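Local atomic coordinates of probable hydrolase (Pseudomonas aeruginosa, PDB entry 7AL6), a protein that is of unknown function but adopts the alpha/beta hydrolase fold and is probably a hydrolase, possibly a lipolytic enzyme. Residues S66-R69 against S74-L77; G175-E180 against H266-A271; E255-P260 against A277-A282. All coordinates share one frame; numbering follows the deposited sequence.

Contact 1. Residues S66-R69 against S74-L77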
ATOM      1  N   SER A  66       9.454 -12.674   5.287  1.00 24.93           N
ATOM      2  CA  SER A  66       8.935 -12.081   4.060  1.00 24.78           C
ATOM      3  C   SER A  66       7.827 -11.091   4.402  1.00 20.73           C
ATOM      4  O   SER A  66       7.124 -11.240   5.392  1.00 23.17           O
ATOM      5  CB  SER A  66       8.407 -13.169   3.098  1.00 17.38           C
ATOM      6  OG  SER A  66       9.494 -13.732   2.370  1.00 22.18           O
ATOM      7  N   ALA A  67       7.618 -10.123   3.529  1.00 25.19           N
ATOM      8  CA  ALA A  67       6.528  -9.196   3.770  1.00 20.59           C
ATOM      9  C   ALA A  67       5.187  -9.912   3.741  1.00 24.05           C
ATOM     10  O   ALA A  67       5.020 -10.940   3.080  1.00 23.96           O
ATOM     11  CB  ALA A  67       6.560  -8.091   2.719  1.00 25.22           C
ATOM     12  N   HIS A  68       4.231  -9.360   4.487  1.00 24.06           N
ATOM     13  CA  HIS A  68       2.824  -9.649   4.278  1.00 25.52           C
ATOM     14  C   HIS A  68       2.358  -9.045   2.954  1.00 25.08           C
ATOM     15  O   HIS A  68       2.854  -8.011   2.507  1.00 30.80           O
ATOM     16  CB  HIS A  68       1.969  -9.076   5.415  1.00 24.30           C
ATOM     17  CG  HIS A  68       2.335  -9.581   6.758  1.00 34.78           C
ATOM     18  ND1 HIS A  68       2.450 -10.925   7.038  1.00 32.69           N
ATOM     19  CD2 HIS A  68       2.670  -8.924   7.893  1.00 32.75           C
ATOM     20  CE1 HIS A  68       2.817 -11.075   8.295  1.00 37.69           C
ATOM     21  NE2 HIS A  68       2.960  -9.877   8.832  1.00 33.20           N
ATOM     22  N   ARG A  69       1.399  -9.704   2.325  1.00 27.39           N
ATOM     23  CA  ARG A  69       0.814  -9.177   1.099  1.00 27.61           C
ATOM     24  C   ARG A  69       0.076  -7.868   1.372  1.00 28.77           C
ATOM     25  O   ARG A  69      -0.404  -7.623   2.480  1.00 24.96           O
ATOM     26  CB  ARG A  69      -0.179 -10.175   0.502  1.00 26.45           C
ATOM     27  CG  ARG A  69       0.415 -11.537   0.088  1.00 28.06           C
ATOM     28  CD  ARG A  69      -0.537 -12.258  -0.884  1.00 29.22           C
ATOM     29  NE  ARG A  69      -0.086 -13.604  -1.195  1.00 27.81           N
ATOM     30  CZ  ARG A  69       0.998 -13.871  -1.919  1.00 27.40           C
ATOM     31  NH1 ARG A  69       1.719 -12.889  -2.417  1.00 27.20           N
ATOM     32  NH2 ARG A  69       1.344 -15.125  -2.152  1.00 27.53           N
ATOM     33  N   SER A  74      -4.977 -12.096  -1.640  1.00 29.37           N
ATOM     34  CA  SER A  74      -5.290 -13.460  -1.170  1.00 26.84           C
ATOM     35  C   SER A  74      -4.039 -14.317  -0.946  1.00 23.57           C
ATOM     36  O   SER A  74      -3.005 -13.973  -1.434  1.00 27.83           O
ATOM     37  CB  SER A  74      -6.213 -14.060  -2.166  1.00 34.12           C
ATOM     38  OG  SER A  74      -5.574 -14.241  -3.403  1.00 28.29           O
ATOM     39  N   TYR A  75      -4.153 -15.407  -0.203  1.00 22.10           N
ATOM     40  CA  TYR A  75      -3.049 -16.364   0.028  1.00 24.04           C
ATOM     41  C   TYR A  75      -3.482 -17.728  -0.526  1.00 29.65           C
ATOM     42  O   TYR A  75      -3.529 -18.676   0.197  1.00 25.19           O
ATOM     43  CB  TYR A  75      -2.642 -16.453   1.495  1.00 21.95           C
ATOM     44  CG  TYR A  75      -1.860 -15.295   2.061  1.00 29.86           C
ATOM     45  CD1 TYR A  75      -2.501 -14.195   2.592  1.00 26.83           C
ATOM     46  CD2 TYR A  75      -0.486 -15.333   2.155  1.00 26.27           C
ATOM     47  CE1 TYR A  75      -1.805 -13.144   3.156  1.00 27.18           C
ATOM     48  CE2 TYR A  75       0.228 -14.289   2.709  1.00 27.13           C
ATOM     49  CZ  TYR A  75      -0.433 -13.192   3.215  1.00 27.56           C
ATOM     50  OH  TYR A  75       0.248 -12.164   3.754  1.00 28.50           O
ATOM     51  N   LEU A  76      -3.828 -17.774  -1.804  1.00 28.75           N
ATOM     52  CA  LEU A  76      -4.224 -19.020  -2.503  1.00 29.83           C
ATOM     53  C   LEU A  76      -2.974 -19.706  -3.051  1.00 28.88           C
ATOM     54  O   LEU A  76      -1.961 -19.056  -3.197  1.00 24.79           O
ATOM     55  CB  LEU A  76      -5.260 -18.706  -3.574  1.00 30.87           C
ATOM     56  CG  LEU A  76      -6.463 -17.930  -3.059  1.00 25.15           C
ATOM     57  CD1 LEU A  76      -7.485 -17.716  -4.140  1.00 33.12           C
ATOM     58  CD2 LEU A  76      -7.073 -18.602  -1.861  1.00 29.21           C
ATOM     59  N   LEU A  77      -3.062 -20.993  -3.357  1.00 26.30           N
ATOM     60  CA  LEU A  77      -1.901 -21.810  -3.763  1.00 23.74           C
ATOM     61  C   LEU A  77      -1.248 -21.232  -5.018  1.00 23.81           C
ATOM     62  O   LEU A  77      -0.057 -21.189  -5.037  1.00 29.67           O
ATOM     63  CB  LEU A  77      -2.349 -23.257  -3.972  1.00 30.16           C
ATOM     64  CG  LEU A  77      -2.748 -24.017  -2.715  1.00 34.80           C
ATOM     65  CD1 LEU A  77      -3.366 -25.349  -3.066  1.00 38.16           C
ATOM     66  CD2 LEU A  77      -1.573 -24.219  -1.793  1.00 27.40           C
TER
HETATM   67  O   HOH W   1      -0.557 -17.279  -1.372  1.00 28.30           O

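Contact 2. Residues G175-E180 against H266-A271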
ATOM      1  N   GLY A 175       0.921 -30.753  13.452  1.00103.85           N
ATOM      2  CA  GLY A 175       1.389 -32.116  13.652  1.00 89.14           C
ATOM      3  C   GLY A 175       2.503 -32.146  14.703  1.00 75.63           C
ATOM      4  O   GLY A 175       2.922 -31.121  15.247  1.00 76.69           O
ATOM      5  N   GLU A 176       2.974 -33.339  15.008  1.00 70.36           N
ATOM      6  CA  GLU A 176       4.043 -33.511  16.002  1.00 62.23           C
ATOM      7  C   GLU A 176       5.376 -33.162  15.336  1.00 60.42           C
ATOM      8  O   GLU A 176       5.637 -33.704  14.284  1.00 48.30           O
ATOM      9  CB  GLU A 176       4.043 -34.957  16.473  1.00 71.84           C
ATOM     10  CG  GLU A 176       5.277 -35.348  17.250  1.00 81.95           C
ATOM     11  CD  GLU A 176       5.042 -36.465  18.246  1.00 89.88           C
ATOM     12  OE1 GLU A 176       5.425 -36.295  19.407  1.00 86.91           O
ATOM     13  OE2 GLU A 176       4.472 -37.499  17.852  1.00 90.43           O
ATOM     14  N   ILE A 177       6.154 -32.245  15.900  1.00 57.05           N
ATOM     15  CA  ILE A 177       7.537 -31.933  15.453  1.00 43.80           C
ATOM     16  C   ILE A 177       8.399 -31.912  16.709  1.00 34.61           C
ATOM     17  O   ILE A 177       7.887 -31.657  17.768  1.00 40.13           O
ATOM     18  CB  ILE A 177       7.660 -30.642  14.623  1.00 44.17           C
ATOM     19  CG1 ILE A 177       7.470 -29.376  15.445  1.00 52.00           C
ATOM     20  CG2 ILE A 177       6.732 -30.659  13.429  1.00 51.19           C
ATOM     21  CD1 ILE A 177       8.163 -28.184  14.849  1.00 47.65           C
ATOM     22  N   SER A 178       9.685 -32.157  16.569  1.00 32.47           N
ATOM     23  CA  SER A 178      10.660 -32.200  17.678  1.00 42.45           C
ATOM     24  C   SER A 178      10.889 -30.801  18.277  1.00 52.36           C
ATOM     25  O   SER A 178      10.585 -29.805  17.620  1.00 35.28           O
ATOM     26  CB  SER A 178      11.925 -32.807  17.207  1.00 35.88           C
ATOM     27  OG  SER A 178      12.689 -31.866  16.527  1.00 37.89           O
ATOM     28  N   ARG A 179      11.400 -30.743  19.506  1.00 37.53           N
ATOM     29  CA  ARG A 179      11.685 -29.478  20.222  1.00 45.02           C
ATOM     30  C   ARG A 179      12.703 -28.687  19.398  1.00 39.28           C
ATOM     31  O   ARG A 179      12.488 -27.510  19.220  1.00 33.15           O
ATOM     32  CB  ARG A 179      12.203 -29.725  21.643  1.00 43.62           C
ATOM     33  CG  ARG A 179      12.475 -28.451  22.431  1.00 48.88           C
ATOM     34  CD  ARG A 179      12.751 -28.635  23.917  1.00 57.76           C
ATOM     35  NE  ARG A 179      11.580 -29.073  24.650  1.00 61.59           N
ATOM     36  CZ  ARG A 179      10.664 -28.279  25.185  1.00 64.27           C
ATOM     37  NH1 ARG A 179      10.777 -26.965  25.120  1.00 60.19           N
ATOM     38  NH2 ARG A 179       9.630 -28.811  25.797  1.00 67.26           N
ATOM     39  N   GLU A 180      13.724 -29.351  18.870  1.00 29.82           N
ATOM     40  CA  GLU A 180      14.782 -28.715  18.064  1.00 33.81           C
ATOM     41  C   GLU A 180      14.175 -28.134  16.786  1.00 38.97           C
ATOM     42  O   GLU A 180      14.557 -27.053  16.433  1.00 40.89           O
ATOM     43  CB  GLU A 180      15.913 -29.688  17.779  1.00 43.53           C
ATOM     44  CG  GLU A 180      16.795 -29.928  18.977  1.00 47.49           C
ATOM     45  CD  GLU A 180      18.035 -30.741  18.686  1.00 55.20           C
ATOM     46  OE1 GLU A 180      18.179 -31.207  17.568  1.00 50.49           O
ATOM     47  OE2 GLU A 180      18.842 -30.893  19.588  1.00 59.97           O
ATOM     48  N   HIS A 266      12.713 -34.153   7.878  1.00 28.06           N
ATOM     49  CA  HIS A 266      13.925 -33.458   7.376  1.00 24.58           C
ATOM     50  C   HIS A 266      14.436 -32.435   8.393  1.00 25.56           C
ATOM     51  O   HIS A 266      15.559 -32.069   8.284  1.00 27.06           O
ATOM     52  CB  HIS A 266      13.662 -32.799   6.022  1.00 28.77           C
ATOM     53  CG  HIS A 266      12.733 -31.653   6.114  1.00 21.89           C
ATOM     54  ND1 HIS A 266      11.456 -31.797   6.484  1.00 29.01           N
ATOM     55  CD2 HIS A 266      12.910 -30.346   5.911  1.00 27.65           C
ATOM     56  CE1 HIS A 266      10.871 -30.631   6.487  1.00 32.25           C
ATOM     57  NE2 HIS A 266      11.732 -29.741   6.138  1.00 25.20           N
ATOM     58  N   LEU A 267      13.576 -31.923   9.258  1.00 25.18           N
ATOM     59  CA  LEU A 267      13.948 -30.906  10.272  1.00 32.97           C
ATOM     60  C   LEU A 267      13.994 -31.447  11.708  1.00 33.26           C
ATOM     61  O   LEU A 267      14.761 -30.913  12.479  1.00 30.38           O
ATOM     62  CB  LEU A 267      12.931 -29.779  10.179  1.00 25.97           C
ATOM     63  CG  LEU A 267      13.118 -28.642  11.169  1.00 28.64           C
ATOM     64  CD1 LEU A 267      14.330 -27.829  10.810  1.00 28.37           C
ATOM     65  CD2 LEU A 267      11.884 -27.785  11.230  1.00 23.94           C
ATOM     66  N   ASP A 268      13.286 -32.527  12.012  1.00 31.24           N
ATOM     67  CA  ASP A 268      13.141 -33.040  13.392  1.00 31.20           C
ATOM     68  C   ASP A 268      14.497 -33.381  13.990  1.00 30.67           C
ATOM     69  O   ASP A 268      14.724 -33.011  15.096  1.00 35.82           O
ATOM     70  CB  ASP A 268      12.236 -34.261  13.444  1.00 30.61           C
ATOM     71  CG  ASP A 268      10.787 -33.880  13.413  1.00 35.09           C
ATOM     72  OD1 ASP A 268      10.494 -32.806  13.856  1.00 35.46           O
ATOM     73  OD2 ASP A 268      10.008 -34.632  12.906  1.00 33.11           O
ATOM     74  N   ASP A 269      15.385 -33.999  13.242  1.00 34.28           N
ATOM     75  CA  ASP A 269      16.653 -34.412  13.811  1.00 30.04           C
ATOM     76  C   ASP A 269      17.660 -34.609  12.698  1.00 29.86           C
ATOM     77  O   ASP A 269      17.330 -34.585  11.510  1.00 35.15           O
ATOM     78  CB  ASP A 269      16.512 -35.703  14.641  1.00 39.09           C
ATOM     79  CG  ASP A 269      15.833 -36.821  13.870  1.00 41.64           C
ATOM     80  OD1 ASP A 269      16.180 -37.047  12.681  1.00 38.08           O
ATOM     81  OD2 ASP A 269      14.924 -37.442  14.445  1.00 48.35           O
ATOM     82  N   GLU A 270      18.909 -34.794  13.098  1.00 34.07           N
ATOM     83  CA  GLU A 270      19.961 -34.940  12.102  1.00 38.67           C
ATOM     84  C   GLU A 270      19.820 -36.255  11.352  1.00 42.04           C
ATOM     85  O   GLU A 270      20.172 -36.315  10.176  1.00 36.06           O
ATOM     86  CB  GLU A 270      21.343 -34.849  12.744  1.00 41.68           C
ATOM     87  CG  GLU A 270      21.756 -33.418  13.110  1.00 52.51           C
ATOM     88  CD  GLU A 270      21.897 -32.504  11.888  1.00 47.36           C
ATOM     89  OE1 GLU A 270      22.507 -32.940  10.885  1.00 49.64           O
ATOM     90  OE2 GLU A 270      21.390 -31.362  11.935  1.00 46.04           O
ATOM     91  N   ALA A 271      19.269 -37.292  12.006  1.00 38.20           N
ATOM     92  CA  ALA A 271      19.067 -38.580  11.350  1.00 41.85           C
ATOM     93  C   ALA A 271      18.128 -38.449  10.153  1.00 39.56           C
ATOM     94  O   ALA A 271      18.424 -38.941   9.071  1.00 32.35           O
ATOM     95  CB  ALA A 271      18.507 -39.603  12.343  1.00 45.11           C
TER
HETATM   96  O   HOH W   2       7.586 -34.403  12.198  1.00 30.33           O

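Contact 3. Residues E255-P260 against A277-A282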
ATOM      1  N   GLU A 255       9.757 -41.132  -8.373  1.00 30.87           N
ATOM      2  CA  GLU A 255      10.569 -41.946  -7.476  1.00 33.05           C
ATOM      3  C   GLU A 255      10.080 -41.754  -6.034  1.00 41.12           C
ATOM      4  O   GLU A 255       9.790 -40.634  -5.607  1.00 34.74           O
ATOM      5  CB  GLU A 255      12.054 -41.565  -7.583  1.00 32.71           C
ATOM      6  CG  GLU A 255      12.675 -41.701  -9.005  1.00 33.42           C
ATOM      7  CD  GLU A 255      14.111 -41.143  -9.087  1.00 27.10           C
ATOM      8  OE1 GLU A 255      14.875 -41.319  -8.122  1.00 39.12           O
ATOM      9  OE2 GLU A 255      14.496 -40.526 -10.116  1.00 36.08           O
ATOM     10  N   ARG A 256       9.929 -42.852  -5.297  1.00 34.14           N
ATOM     11  CA  ARG A 256       9.354 -42.816  -3.957  1.00 30.88           C
ATOM     12  C   ARG A 256      10.374 -43.387  -2.985  1.00 38.00           C
ATOM     13  O   ARG A 256      10.962 -44.439  -3.244  1.00 35.79           O
ATOM     14  CB  ARG A 256       8.021 -43.579  -3.884  1.00 33.50           C
ATOM     15  CG  ARG A 256       6.906 -43.038  -4.763  1.00 45.06           C
ATOM     16  CD  ARG A 256       5.574 -43.868  -4.657  1.00 39.85           C
ATOM     17  NE  ARG A 256       5.789 -45.310  -4.839  1.00 44.54           N
ATOM     18  CZ  ARG A 256       5.747 -45.973  -6.004  1.00 52.62           C
ATOM     19  NH1 ARG A 256       5.490 -45.363  -7.155  1.00 47.08           N
ATOM     20  NH2 ARG A 256       5.976 -47.276  -6.019  1.00 55.72           N
ATOM     21  N   HIS A 257      10.600 -42.694  -1.874  1.00 31.57           N
ATOM     22  CA  HIS A 257      11.490 -43.187  -0.832  1.00 28.25           C
ATOM     23  C   HIS A 257      10.756 -43.112   0.492  1.00 34.41           C
ATOM     24  O   HIS A 257      10.303 -42.039   0.907  1.00 36.44           O
ATOM     25  CB  HIS A 257      12.809 -42.407  -0.805  1.00 31.62           C
ATOM     26  CG  HIS A 257      13.757 -42.819  -1.891  1.00 30.24           C
ATOM     27  ND1 HIS A 257      13.670 -42.339  -3.181  1.00 33.57           N
ATOM     28  CD2 HIS A 257      14.758 -43.731  -1.895  1.00 34.61           C
ATOM     29  CE1 HIS A 257      14.586 -42.921  -3.928  1.00 34.82           C
ATOM     30  NE2 HIS A 257      15.272 -43.756  -3.167  1.00 39.30           N
ATOM     31  N   HIS A 258      10.578 -44.266   1.119  1.00 34.09           N
ATOM     32  CA  HIS A 258       9.865 -44.371   2.378  1.00 29.39           C
ATOM     33  C   HIS A 258      10.884 -44.259   3.486  1.00 28.60           C
ATOM     34  O   HIS A 258      11.838 -45.044   3.525  1.00 31.88           O
ATOM     35  CB  HIS A 258       9.141 -45.711   2.485  1.00 36.54           C
ATOM     36  CG  HIS A 258       8.026 -45.827   1.527  1.00 27.38           C
ATOM     37  ND1 HIS A 258       8.204 -46.301   0.242  1.00 27.82           N
ATOM     38  CD2 HIS A 258       6.746 -45.405   1.611  1.00 26.47           C
ATOM     39  CE1 HIS A 258       7.049 -46.237  -0.396  1.00 32.92           C
ATOM     40  NE2 HIS A 258       6.155 -45.685   0.402  1.00 35.50           N
ATOM     41  N   LEU A 259      10.692 -43.303   4.389  1.00 27.30           N
ATOM     42  CA  LEU A 259      11.670 -43.123   5.451  1.00 30.42           C
ATOM     43  C   LEU A 259      10.963 -42.963   6.782  1.00 25.23           C
ATOM     44  O   LEU A 259       9.780 -42.605   6.838  1.00 32.61           O
ATOM     45  CB  LEU A 259      12.556 -41.893   5.201  1.00 33.06           C
ATOM     46  CG  LEU A 259      13.529 -41.968   4.033  1.00 33.78           C
ATOM     47  CD1 LEU A 259      14.117 -40.579   3.748  1.00 33.66           C
ATOM     48  CD2 LEU A 259      14.615 -42.941   4.384  1.00 37.20           C
ATOM     49  N   PRO A 260      11.654 -43.232   7.870  1.00 32.16           N
ATOM     50  CA  PRO A 260      11.006 -43.122   9.184  1.00 38.61           C
ATOM     51  C   PRO A 260      10.792 -41.667   9.569  1.00 36.67           C
ATOM     52  O   PRO A 260      11.397 -40.741   9.008  1.00 34.64           O
ATOM     53  CB  PRO A 260      11.991 -43.805  10.135  1.00 35.63           C
ATOM     54  CG  PRO A 260      13.277 -43.830   9.425  1.00 34.72           C
ATOM     55  CD  PRO A 260      13.071 -43.626   7.953  1.00 28.38           C
ATOM     56  N   ALA A 277      18.724 -36.125   2.791  1.00 32.09           N
ATOM     57  CA  ALA A 277      19.783 -35.582   1.966  1.00 29.14           C
ATOM     58  C   ALA A 277      20.376 -36.639   1.043  1.00 34.34           C
ATOM     59  O   ALA A 277      20.751 -36.339  -0.109  1.00 30.74           O
ATOM     60  CB  ALA A 277      20.855 -34.981   2.872  1.00 35.20           C
ATOM     61  N   ARG A 278      20.547 -37.867   1.548  1.00 33.36           N
ATOM     62  CA  ARG A 278      21.140 -38.906   0.707  1.00 33.50           C
ATOM     63  C   ARG A 278      20.266 -39.149  -0.505  1.00 28.68           C
ATOM     64  O   ARG A 278      20.760 -39.279  -1.628  1.00 34.61           O
ATOM     65  CB  ARG A 278      21.299 -40.215   1.479  1.00 38.33           C
ATOM     66  CG  ARG A 278      22.516 -40.279   2.360  1.00 49.63           C
ATOM     67  CD  ARG A 278      22.417 -41.532   3.274  1.00 70.10           C
ATOM     68  NE  ARG A 278      23.422 -41.577   4.339  1.00 85.84           N
ATOM     69  CZ  ARG A 278      24.734 -41.463   4.153  1.00 84.96           C
ATOM     70  NH1 ARG A 278      25.237 -41.344   2.927  1.00 82.57           N
ATOM     71  NH2 ARG A 278      25.551 -41.506   5.200  1.00 87.64           N
ATOM     72  N   VAL A 279      18.961 -39.204  -0.303  1.00 30.71           N
ATOM     73  CA  VAL A 279      18.002 -39.453  -1.405  1.00 23.92           C
ATOM     74  C   VAL A 279      18.076 -38.329  -2.444  1.00 33.57           C
ATOM     75  O   VAL A 279      18.343 -38.633  -3.583  1.00 28.97           O
ATOM     76  CB  VAL A 279      16.579 -39.555  -0.842  1.00 28.41           C
ATOM     77  CG1 VAL A 279      15.539 -39.435  -1.935  1.00 28.48           C
ATOM     78  CG2 VAL A 279      16.380 -40.823  -0.042  1.00 31.83           C
ATOM     79  N   PHE A 280      17.975 -37.074  -2.017  1.00 31.54           N
ATOM     80  CA  PHE A 280      17.949 -35.877  -2.896  1.00 31.81           C
ATOM     81  C   PHE A 280      19.303 -35.655  -3.570  1.00 22.35           C
ATOM     82  O   PHE A 280      19.299 -35.290  -4.692  1.00 29.58           O
ATOM     83  CB  PHE A 280      17.402 -34.666  -2.142  1.00 28.91           C
ATOM     84  CG  PHE A 280      15.924 -34.737  -1.883  1.00 22.83           C
ATOM     85  CD1 PHE A 280      15.114 -35.559  -2.640  1.00 25.42           C
ATOM     86  CD2 PHE A 280      15.350 -34.004  -0.870  1.00 25.35           C
ATOM     87  CE1 PHE A 280      13.763 -35.639  -2.387  1.00 25.61           C
ATOM     88  CE2 PHE A 280      13.997 -34.082  -0.617  1.00 26.14           C
ATOM     89  CZ  PHE A 280      13.208 -34.893  -1.381  1.00 29.02           C
ATOM     90  N   ALA A 281      20.408 -35.888  -2.880  1.00 29.02           N
ATOM     91  CA  ALA A 281      21.767 -35.703  -3.425  1.00 31.01           C
ATOM     92  C   ALA A 281      21.956 -36.654  -4.607  1.00 32.70           C
ATOM     93  O   ALA A 281      22.492 -36.239  -5.591  1.00 34.16           O
ATOM     94  CB  ALA A 281      22.799 -35.909  -2.363  1.00 33.28           C
ATOM     95  N   ALA A 282      21.504 -37.892  -4.508  1.00 37.08           N
ATOM     96  CA  ALA A 282      21.600 -38.807  -5.651  1.00 36.78           C
ATOM     97  C   ALA A 282      20.632 -38.409  -6.761  1.00 29.52           C
ATOM     98  O   ALA A 282      20.990 -38.451  -7.936  1.00 37.18           O
ATOM     99  CB  ALA A 282      21.345 -40.250  -5.212  1.00 35.96           C
TER

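Contact 1. Residues S66-R69 against S74-L77
Two groups hold the hydroxyl OH of Tyr75 by hydrogen bonds: the backbone N of Arg69 and the carboxylate of Asp202. The backbone N of Arg69 donates to Tyr75 OH at 3.1 Å in a nearly straight bond, with an N-H...O angle of 169°. Tyr75 OH lies at the edge of the His68 ring, near the ring plane, and touches His68 CA at 3.6 Å. The Arg69 side chain runs back along the tyrosine in the opposite direction. Its CG sits well over one face of the ring in a CH-pi contact, 4.0 Å from the Tyr75 centroid. CG lies beside the backbone N (chi1 -62°), and the chain is then extended as far as NE. NE therefore continues over the same ring, nearer its rim, with Ser74 O 3.0 Å from Arg69 NE. The guanidinium plane is turned 45° from the ring plane. At the edge of the guanidinium, in its plane, a water accepts from Arg69 NH2 at 3.0 Å, and that water donates to Leu76 O at 2.9 Å. NH2 also forms a salt bridge with Asp83, which probably fixes the rotation of the group. Leu76 is the N-cap residue of helix 77-91, so the water joins the arginine to the helix start. Both segments belong to the loop between strand 53-58 and helix 77-91 of the alpha/beta hydrolase fold. The contact folds this loop back on itself, with Asp79 and Tyr80 of helix 77-91 packed against Arg69.

Contact 2. Residues G175-E180 against H266-A271
The torsions of Ser178 and Asp268 turn their polar groups toward each other. Ser178 OG stands between its own backbone N and carbonyl carbon (chi1 81°), which directs it at the main chain of Asp268. Asp268 CG lies beside its backbone N (chi1 -80°), and its carboxylate reaches back to the main chain of Ser178. Two hydrogen bonds follow. Ser178 OG donates to Asp268 O at 2.7 Å, in the carbonyl plane and on a lone pair. Ser178 N donates to Asp268 OD1 at 2.9 Å, almost straight at 173°, but from above the carboxylate plane. Asp268 OD1 also rests 3.5 Å from Ile177 CA. A water that donates to Glu176 O also lies by the other oxygen, Asp268 OD2, but that separation is unusually short and its exact length doubtful.

Ser178 is the N-cap of helix 179-189, where its OG also caps Ala181 N. One hydroxyl serves both the helix start and the cross-contact. In the alpha/beta hydrolase fold this ties helix 179-189 to the turn between helices 265-268 and 270-284. Ile177 lies near a putative Ser-His-Asp triad of Ser102, His263 and Asp126 without touching it. Arg45 bridges the two segments by salt bridges to Glu180 OE1 and Glu270 OE2.

Contact 3. Residues E255-P260 against A277-A282
His257 packs against Val279 where helix 270-284 covers strand 255-259, the last strand of the main sheet in this alpha/beta hydrolase fold. The histidine starts from a strand position whose CB points toward the helix. His257 CB meets Val279 CG2 at 4.0 Å. CG comes next and touches both methyls of the valine, CG1 and CG2, each at 3.8 Å. From there the ring divides its contacts. On one branch, ND1 and then CE1 meet Val279 CG1; on the other, CD2 meets CG2. The two side chains approach from opposite directions, and both methyls lie over the same ring face, CG1 toward the ND1 side and CG2 toward the CD2 side. Val279 CG1 makes a CH-pi contact there, 4.0 Å from the His257 centroid and 24° off the normal. The valine torsion, with CG1 opposite the backbone N (chi1 165°), leaves both methyls facing the strand. No hydrogen bond crosses this small surface contact. Leu259, two residues further along the strand, also has its CB directed toward the helix, and it touches Ala275 and Val276. Its CD1 meets the same valine more loosely, with Leu259 CD1 4.4 Å from Val279 CG2.

In the fold
From the N terminus, contact 1 comes first and closes a short loop between strand 53-58 and helix 77-91, with four residues between its segments. It is complete before the others open. Contact 2 then spans 85 residues, joining the start of helix 179-189 to the turn before helix 270-284. Contact 3 crosses it: strand 255-259 lies inside the loop of contact 2, while 277-282 lies beyond its second segment. Both use helix 270-284, contact 2 at its N-terminal end and contact 3 further along, where it packs on the last sheet strand. Their centres are about 17 Å apart. Contact 1 lies across the chain's centre from both.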